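Local coordinates for protein peptidase S15/CocE/NonD (Thaumarchaeota archaeon SCGC AB-539-E09, PDB 4PF1) that acts as an aminopeptidase, a serine peptidase of the S15 family with an alpha/beta hydrolase fold that probably cleaves residues from peptide N-termini, at residues H328-G331 against S337-P340. Sequence-based numbering, arbitrary orientation.
With GOL (glycerol), chain F.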
# COMPACT_ATOMS: atom_id res chain seq x y z
N HIS A 328 15.78 4.45 17.57
CA HIS A 328 16.42 5.72 17.91
C HIS A 328 15.45 6.91 18.22
O HIS A 328 15.70 7.65 19.17
CB HIS A 328 17.41 6.13 16.82
CG HIS A 328 18.26 7.29 17.22
ND1 HIS A 328 18.93 7.31 18.43
CD2 HIS A 328 18.49 8.45 16.58
CE1 HIS A 328 19.55 8.47 18.48
NE2 HIS A 328 19.32 9.19 17.38
N GLY A 329 14.38 7.08 17.44
CA GLY A 329 13.48 8.22 17.62
C GLY A 329 12.12 7.96 18.24
O GLY A 329 11.39 8.92 18.51
N GLN A 330 11.77 6.69 18.51
CA GLN A 330 10.44 6.29 19.01
C GLN A 330 10.11 6.74 20.45
O GLN A 330 8.92 6.86 20.79
CB GLN A 330 10.25 4.79 18.88
CG GLN A 330 9.63 4.41 17.55
CD GLN A 330 9.44 2.93 17.38
OE1 GLN A 330 10.25 2.11 17.85
NE2 GLN A 330 8.40 2.56 16.66
N GLY A 331 11.12 7.00 21.27
CA GLY A 331 10.90 7.51 22.62
C GLY A 331 10.39 8.95 22.59
O GLY A 331 9.72 9.40 23.53
N SER A 337 4.28 0.11 17.22
CA SER A 337 4.93 -1.03 16.58
C SER A 337 6.34 -0.67 16.12
O SER A 337 6.73 0.50 16.20
CB SER A 337 4.10 -1.50 15.38
OG SER A 337 4.04 -0.50 14.38
N LEU A 338 7.11 -1.67 15.66
CA LEU A 338 8.45 -1.52 15.09
C LEU A 338 8.69 -2.68 14.14
O LEU A 338 8.92 -3.81 14.58
CB LEU A 338 9.54 -1.44 16.16
CG LEU A 338 10.97 -1.24 15.63
CD1 LEU A 338 11.15 0.16 15.06
CD2 LEU A 338 11.98 -1.48 16.70
N GLY A 339 8.56 -2.41 12.84
CA GLY A 339 8.63 -3.44 11.82
C GLY A 339 7.46 -4.40 11.97
O GLY A 339 6.31 -3.95 12.08
N PRO A 340 7.71 -5.72 12.12
CA PRO A 340 6.59 -6.65 12.32
C PRO A 340 6.13 -6.76 13.78
O PRO A 340 5.07 -7.33 14.04
CB PRO A 340 7.15 -8.00 11.82
CG PRO A 340 8.61 -7.75 11.48
CD PRO A 340 9.00 -6.44 12.06
C1 GOL F . 6.17 2.91 13.72
O1 GOL F . 6.31 3.79 14.83
C2 GOL F . 7.51 2.31 13.34
O2 GOL F . 8.34 3.30 12.74
C3 GOL F . 7.31 1.15 12.39
O3 GOL F . 8.55 0.51 12.13
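Gln330 and Ser337 meet in a side-chain-to-backbone hydrogen bond that closes the loop following strand 319-324, next to the probable catalytic site of the alpha/beta hydrolase fold. It is a small, buried contact, and it illustrates how one amide can tie a loop to itself by both ends. Gln330 runs straight out beyond CG (chi2 179°), carrying its amide toward residues 337-338, where the nearest pair of CA atoms, Gln330 CA and Leu338 CA, is 9.0 Å apart. Its NE2 lies 2.7 Å from Ser337 O and in the carbonyl plane of Ser337, and Ser337 O in turn sits close to the amide plane of Gln330, although the hydrogen bond is bent, with an N-H...O angle of 135°. The same NE2 donates to O1 of a glycerol, probably from the crystallisation liquor, at 3.0 Å, while OE1 accepts from the backbone N of Asn327. Both ends of the amide are thus used, which fixes its flip. Leu338 lies on the OE1 side: CD1 comes within 3.5 Å of that oxygen, an apolar branch packed against the amide. Were Gln330 replaced by an alanine, Ser337 O and the Asn327 N-H would probably lose this shared partner, and a gap would open beside Leu338. The glycerol also reaches residues 337-340, where Gly339 N donates to its O3 at 3.0 Å in a nearly straight bond (167°). Two residues before Gln330, His328 joins Ser161 and Asp295 through its two ring nitrogens, consistent with a Ser-His-Asp triad. The contact therefore links the histidine loop to strand 337-338, which pairs antiparallel with strand 341-342 ahead of helix 347-365, whose Arg352 holds Gly331 O.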